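Local coordinates for Glyoxalase/Bleomycin resistance protein/dioxygenase domain (Frankia sp., PDB 2RK0) that is of unknown function but belongs to the glyoxalase/bleomycin resistance/dioxygenase superfamily, whose members commonly bind metals or small molecules in a shared fold of paired beta-alpha-beta-beta-beta modules, at residues Ser82-Asp85 and Leu86-Glu90; Cys20-Tyr23 and Thr24-Asp28. All blocks are in the same frame, centred on the assembly; numbering follows the deposited sequence.

Interaction 1. Residues Ser82-Asp85 and Leu86-Glu90; sequences SMTD and LDVLE
Met83, Thr84 and Asp85 offer their carbonyls to the amides of Asp87, Val88 and Leu89, making the first turns of helix 83-96, a helix that packs against strands 109-115 and 121-127 of one sheet of a glyoxalase-superfamily fold. Val88 N to Thr84 O is 2.8 Å and Leu89 N to Asp85 O is 3.0 Å. Met83 O also takes a weak bond from Leu86 N, bent to 117° at the hydrogen, so two amides converge on this one oxygen.

Asp85 folds its carboxylate back to the start of the helix, where Asp85 OD2 accepts Ser82 N at 3.0 Å, on the anti side of the carboxylate and 32° out of its plane. The same OD2 receives Ser2 N of the second subunit, as well as a weak bond from Glu81 N. Three backbone N-H groups therefore converge on one oxygen, probably favouring the charged carboxylate and tying the helix start to the dimer.

Apolar contact separates into two flanks. Met83 sends CG out anti to its backbone nitrogen (chi1 -173°), and the bend at chi2 then brings Met83 SE to 4.2 Å from Leu86 CD1; both side chains also pack on Trp110 and Leu126. On the other flank, Thr84 CG2 and Val88 CG2 meet at 4.0 Å, methyl to methyl.

A carboxylate and a backbone oxygen also come near each other. Asp87 OD1 is 3.4 Å from Met83 O, two acceptors with no bond between them, although the positive end of the helix dipole probably eases the charge there. OD1 of this carboxylate lies 3.8 Å from Met83 CG.

Interaction 2. Residues Cys20-Tyr23 and Thr24-Asp28; sequences CRWY and TEILD
Cys20 O is held twice by Thr24: Thr24 N comes in at 3.0 Å from one face of the carbonyl plane and Thr24 OG1 at 2.6 Å from the opposite face. The hydroxyl bond sits 36° out of that plane. With chi1 at -62°, OG1 is turned beside the Thr24 nitrogen and folded back over the preceding turn. Arg21 follows with a plain helical bond, its O accepting Glu25 N, and Glu25 CB rests against the same carbonyl oxygen.

Trp22 carries the main side-chain contact. Ile26 CG1 sits over one face of the indole, 3.6 Å from the centroid of the six-membered ring and 15° off its normal, a CH-pi contact; Ile26 CG2 reaches Trp22 CH2 at 3.9 Å. This pairing runs along helix 16-27 of the glyoxalase-superfamily fold, where Ile26 goes on to pack against Leu89 and Leu93 of helix 83-96.

Tyr23 stands beside the indole, whose CE3 lies 3.6 Å above the phenol plane, offset toward the rim. Leu27 runs alongside Tyr23, both side chains pointing the same way, and its CD1 comes to 3.7 Å from Tyr23 CD2. The phenol's far end bonds Asp116 through OH, while Tyr23 O accepts Leu27 N at 2.9 Å.

Overall arrangement
Interaction 2, on helix 16-27, closes before interaction 1, on helix 83-96, opens, and their centres lie 15 Å apart. Each helix packs on its own four-stranded mixed sheet: residues 20-28 reach strands 30-36 and 52-58, residues 82-90 reach strands 109-115 and 121-127. The helices meet directly, Leu89 CD2 lying 3.6 Å from Leu27 CD2, and Arg92 of the later helix reaches back to Asp28 by a salt bridge. The two halves of the chain are thus joined helix to helix. The second subunit touches both contacts through its N-terminus, Ser2 at Asp85 and Leu3 at Leu27, so this junction is also part of the dimer interface.

Interaction 1. Residues Ser82-Asp85 and Leu86-Glu90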
ATOM      1  N   SER A  82      11.715   1.651  16.926  1.00 17.29           N
ATOM      2  CA  SER A  82      12.252   0.855  18.025  1.00 18.91           C
ATOM      3  C   SER A  82      11.302  -0.254  18.434  1.00 17.04           C
ATOM      4  O   SER A  82      10.163  -0.290  17.988  1.00 16.77           O
ATOM      5  CB  SER A  82      12.513   1.746  19.237  1.00 20.24           C
ATOM      6  OG  SER A  82      11.284   2.206  19.762  1.00 25.64           O
HETATM    7  N   MSE A  83      11.787  -1.149  19.287  1.00 17.13           N
HETATM    8  CA  MSE A  83      10.995  -2.258  19.789  1.00 19.66           C
HETATM    9  C   MSE A  83       9.785  -1.728  20.562  1.00 20.41           C
HETATM   10  O   MSE A  83       8.707  -2.313  20.519  1.00 20.77           O
HETATM   11  CB  MSE A  83      11.842  -3.134  20.716  1.00 18.84           C
HETATM   12  CG  MSE A  83      11.159  -4.417  21.150  1.00 23.40           C
HETATM   13 SE   MSE A  83      11.059  -5.643  19.662  1.00 40.41          SE
HETATM   14  CE  MSE A  83      12.929  -6.106  19.447  1.00 23.24           C
ATOM     15  N   THR A  84       9.972  -0.614  21.268  1.00 20.41           N
ATOM     16  CA  THR A  84       8.892  -0.020  22.047  1.00 21.19           C
ATOM     17  C   THR A  84       7.691   0.281  21.161  1.00 20.81           C
ATOM     18  O   THR A  84       6.550   0.136  21.592  1.00 21.32           O
ATOM     19  CB  THR A  84       9.355   1.267  22.752  1.00 23.36           C
ATOM     20  OG1 THR A  84      10.324   0.929  23.757  1.00 24.46           O
ATOM     21  CG2 THR A  84       8.181   1.966  23.411  1.00 23.44           C
ATOM     22  N   ASP A  85       7.943   0.692  19.923  1.00 19.61           N
ATOM     23  CA  ASP A  85       6.853   0.966  19.001  1.00 20.40           C
ATOM     24  C   ASP A  85       6.017  -0.305  18.813  1.00 18.94           C
ATOM     25  O   ASP A  85       4.788  -0.254  18.788  1.00 16.73           O
ATOM     26  CB  ASP A  85       7.394   1.431  17.646  1.00 20.98           C
ATOM     27  CG  ASP A  85       7.993   2.821  17.708  1.00 22.68           C
ATOM     28  OD1 ASP A  85       7.380   3.696  18.358  1.00 22.62           O
ATOM     29  OD2 ASP A  85       9.060   3.039  17.093  1.00 21.74           O
ATOM     30  N   LEU A  86       6.691  -1.441  18.679  1.00 17.80           N
ATOM     31  CA  LEU A  86       6.006  -2.720  18.499  1.00 19.67           C
ATOM     32  C   LEU A  86       5.279  -3.122  19.773  1.00 19.68           C
ATOM     33  O   LEU A  86       4.162  -3.638  19.724  1.00 20.01           O
ATOM     34  CB  LEU A  86       7.016  -3.812  18.108  1.00 17.09           C
ATOM     35  CG  LEU A  86       7.678  -3.605  16.736  1.00 19.75           C
ATOM     36  CD1 LEU A  86       8.555  -4.797  16.386  1.00 18.40           C
ATOM     37  CD2 LEU A  86       6.602  -3.412  15.671  1.00 17.27           C
ATOM     38  N   ASP A  87       5.920  -2.886  20.915  1.00 20.97           N
ATOM     39  CA  ASP A  87       5.332  -3.227  22.205  1.00 21.23           C
ATOM     40  C   ASP A  87       4.038  -2.452  22.382  1.00 19.65           C
ATOM     41  O   ASP A  87       3.037  -3.001  22.826  1.00 21.30           O
ATOM     42  CB  ASP A  87       6.283  -2.875  23.359  1.00 22.40           C
ATOM     43  CG  ASP A  87       7.571  -3.678  23.335  1.00 25.63           C
ATOM     44  OD1 ASP A  87       7.630  -4.707  22.626  1.00 27.27           O
ATOM     45  OD2 ASP A  87       8.527  -3.277  24.038  1.00 26.51           O
ATOM     46  N   VAL A  88       4.067  -1.173  22.023  1.00 20.46           N
ATOM     47  CA  VAL A  88       2.890  -0.327  22.154  1.00 20.46           C
ATOM     48  C   VAL A  88       1.773  -0.788  21.217  1.00 20.23           C
ATOM     49  O   VAL A  88       0.601  -0.836  21.609  1.00 17.93           O
ATOM     50  CB  VAL A  88       3.236   1.154  21.874  1.00 23.34           C
ATOM     51  CG1 VAL A  88       1.968   2.000  21.880  1.00 21.89           C
ATOM     52  CG2 VAL A  88       4.223   1.671  22.931  1.00 22.18           C
ATOM     53  N   LEU A  89       2.132  -1.127  19.982  1.00 18.24           N
ATOM     54  CA  LEU A  89       1.144  -1.603  19.015  1.00 19.51           C
ATOM     55  C   LEU A  89       0.452  -2.862  19.538  1.00 18.04           C
ATOM     56  O   LEU A  89      -0.769  -2.980  19.477  1.00 14.57           O
ATOM     57  CB  LEU A  89       1.808  -1.923  17.673  1.00 22.18           C
ATOM     58  CG  LEU A  89       1.911  -0.813  16.633  1.00 27.24           C
ATOM     59  CD1 LEU A  89       2.776  -1.272  15.464  1.00 26.31           C
ATOM     60  CD2 LEU A  89       0.514  -0.440  16.157  1.00 27.44           C
ATOM     61  N   GLU A  90       1.234  -3.813  20.037  1.00 18.20           N
ATOM     62  CA  GLU A  90       0.643  -5.045  20.554  1.00 22.22           C
ATOM     63  C   GLU A  90      -0.333  -4.745  21.687  1.00 22.37           C
ATOM     64  O   GLU A  90      -1.397  -5.349  21.777  1.00 20.45           O
ATOM     65  CB  GLU A  90       1.727  -5.997  21.063  1.00 25.33           C
ATOM     66  CG  GLU A  90       2.456  -6.761  19.987  1.00 28.26           C
ATOM     67  CD  GLU A  90       3.323  -7.860  20.569  1.00 30.56           C
ATOM     68  OE1 GLU A  90       2.785  -8.722  21.295  1.00 33.43           O
ATOM     69  OE2 GLU A  90       4.539  -7.870  20.304  1.00 33.50           O
TER

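Interaction 2. Residues Cys20-Tyr23 and Thr24-Asp28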
ATOM      1  N   CYS A  20     -12.095   4.955  10.747  1.00 21.22           N
ATOM      2  CA  CYS A  20     -11.464   6.170  11.242  1.00 20.62           C
ATOM      3  C   CYS A  20     -11.091   5.978  12.697  1.00 20.46           C
ATOM      4  O   CYS A  20      -9.982   6.301  13.106  1.00 20.68           O
ATOM      5  CB  CYS A  20     -12.407   7.363  11.103  1.00 22.32           C
ATOM      6  SG  CYS A  20     -12.630   7.914   9.404  1.00 23.72           S
ATOM      7  N   ARG A  21     -12.027   5.459  13.483  1.00 21.10           N
ATOM      8  CA  ARG A  21     -11.762   5.223  14.892  1.00 22.26           C
ATOM      9  C   ARG A  21     -10.670   4.163  15.079  1.00 20.93           C
ATOM     10  O   ARG A  21      -9.809   4.294  15.950  1.00 20.08           O
ATOM     11  CB  ARG A  21     -13.041   4.781  15.605  1.00 25.41           C
ATOM     12  CG  ARG A  21     -14.031   5.908  15.865  1.00 28.72           C
ATOM     13  CD  ARG A  21     -15.150   5.431  16.782  1.00 34.36           C
ATOM     14  NE  ARG A  21     -16.161   4.651  16.074  1.00 37.72           N
ATOM     15  CZ  ARG A  21     -17.144   5.187  15.355  1.00 40.79           C
ATOM     16  NH1 ARG A  21     -17.251   6.507  15.253  1.00 42.12           N
ATOM     17  NH2 ARG A  21     -18.018   4.405  14.737  1.00 42.10           N
ATOM     18  N   TRP A  22     -10.698   3.122  14.254  1.00 19.38           N
ATOM     19  CA  TRP A  22      -9.704   2.066  14.367  1.00 17.85           C
ATOM     20  C   TRP A  22      -8.301   2.601  14.092  1.00 17.22           C
ATOM     21  O   TRP A  22      -7.377   2.388  14.872  1.00 17.29           O
ATOM     22  CB  TRP A  22      -9.997   0.932  13.383  1.00 20.54           C
ATOM     23  CG  TRP A  22      -9.183  -0.302  13.666  1.00 20.29           C
ATOM     24  CD1 TRP A  22      -9.542  -1.349  14.466  1.00 20.72           C
ATOM     25  CD2 TRP A  22      -7.853  -0.587  13.206  1.00 18.93           C
ATOM     26  NE1 TRP A  22      -8.521  -2.265  14.534  1.00 19.43           N
ATOM     27  CE2 TRP A  22      -7.474  -1.826  13.771  1.00 19.08           C
ATOM     28  CE3 TRP A  22      -6.944   0.082  12.370  1.00 18.80           C
ATOM     29  CZ2 TRP A  22      -6.226  -2.412  13.530  1.00 16.52           C
ATOM     30  CZ3 TRP A  22      -5.703  -0.504  12.131  1.00 18.21           C
ATOM     31  CH2 TRP A  22      -5.359  -1.739  12.711  1.00 15.40           C
ATOM     32  N   TYR A  23      -8.136   3.294  12.974  1.00 16.81           N
ATOM     33  CA  TYR A  23      -6.826   3.816  12.644  1.00 16.64           C
ATOM     34  C   TYR A  23      -6.346   4.867  13.644  1.00 18.26           C
ATOM     35  O   TYR A  23      -5.163   4.917  13.982  1.00 18.56           O
ATOM     36  CB  TYR A  23      -6.822   4.372  11.217  1.00 14.97           C
ATOM     37  CG  TYR A  23      -6.656   3.280  10.185  1.00 15.14           C
ATOM     38  CD1 TYR A  23      -7.741   2.510   9.762  1.00 14.95           C
ATOM     39  CD2 TYR A  23      -5.389   2.945   9.716  1.00 15.91           C
ATOM     40  CE1 TYR A  23      -7.558   1.419   8.895  1.00 16.69           C
ATOM     41  CE2 TYR A  23      -5.196   1.867   8.862  1.00 16.56           C
ATOM     42  CZ  TYR A  23      -6.274   1.105   8.456  1.00 16.79           C
ATOM     43  OH  TYR A  23      -6.052   0.017   7.639  1.00 18.70           O
ATOM     44  N   THR A  24      -7.268   5.690  14.130  1.00 18.64           N
ATOM     45  CA  THR A  24      -6.919   6.731  15.092  1.00 20.92           C
ATOM     46  C   THR A  24      -6.384   6.095  16.361  1.00 22.50           C
ATOM     47  O   THR A  24      -5.305   6.444  16.846  1.00 23.56           O
ATOM     48  CB  THR A  24      -8.151   7.599  15.444  1.00 20.87           C
ATOM     49  OG1 THR A  24      -8.624   8.246  14.255  1.00 20.32           O
ATOM     50  CG2 THR A  24      -7.791   8.665  16.492  1.00 20.07           C
ATOM     51  N   GLU A  25      -7.145   5.141  16.880  1.00 23.53           N
ATOM     52  CA  GLU A  25      -6.804   4.433  18.107  1.00 25.19           C
ATOM     53  C   GLU A  25      -5.552   3.557  18.038  1.00 24.77           C
ATOM     54  O   GLU A  25      -4.738   3.550  18.966  1.00 22.97           O
ATOM     55  CB  GLU A  25      -7.997   3.575  18.529  1.00 27.42           C
ATOM     56  CG  GLU A  25      -7.834   2.881  19.865  1.00 34.17           C
ATOM     57  CD  GLU A  25      -9.115   2.187  20.305  1.00 37.33           C
ATOM     58  OE1 GLU A  25     -10.168   2.859  20.318  1.00 39.50           O
ATOM     59  OE2 GLU A  25      -9.063   0.980  20.637  1.00 38.56           O
ATOM     60  N   ILE A  26      -5.403   2.816  16.943  1.00 22.96           N
ATOM     61  CA  ILE A  26      -4.265   1.915  16.777  1.00 20.80           C
ATOM     62  C   ILE A  26      -2.975   2.546  16.260  1.00 19.40           C
ATOM     63  O   ILE A  26      -1.911   2.322  16.821  1.00 19.06           O
ATOM     64  CB  ILE A  26      -4.615   0.751  15.820  1.00 23.10           C
ATOM     65  CG1 ILE A  26      -5.868   0.018  16.317  1.00 23.02           C
ATOM     66  CG2 ILE A  26      -3.415  -0.190  15.683  1.00 19.18           C
ATOM     67  CD1 ILE A  26      -5.738  -0.560  17.720  1.00 25.29           C
ATOM     68  N   LEU A  27      -3.066   3.325  15.189  1.00 19.83           N
ATOM     69  CA  LEU A  27      -1.869   3.913  14.598  1.00 21.33           C
ATOM     70  C   LEU A  27      -1.722   5.415  14.784  1.00 22.64           C
ATOM     71  O   LEU A  27      -0.853   6.030  14.167  1.00 22.40           O
ATOM     72  CB  LEU A  27      -1.826   3.583  13.102  1.00 20.53           C
ATOM     73  CG  LEU A  27      -1.949   2.102  12.735  1.00 21.20           C
ATOM     74  CD1 LEU A  27      -2.110   1.959  11.225  1.00 22.97           C
ATOM     75  CD2 LEU A  27      -0.728   1.341  13.224  1.00 20.01           C
ATOM     76  N   ASP A  28      -2.553   6.005  15.635  1.00 21.92           N
ATOM     77  CA  ASP A  28      -2.489   7.446  15.862  1.00 22.98           C
ATOM     78  C   ASP A  28      -2.708   8.195  14.567  1.00 21.88           C
ATOM     79  O   ASP A  28      -2.170   9.282  14.361  1.00 19.62           O
ATOM     80  CB  ASP A  28      -1.141   7.860  16.455  1.00 26.74           C
ATOM     81  CG  ASP A  28      -0.962   7.364  17.869  1.00 28.42           C
ATOM     82  OD1 ASP A  28      -1.910   7.532  18.661  1.00 28.53           O
ATOM     83  OD2 ASP A  28       0.117   6.818  18.175  1.00 32.29           O
TER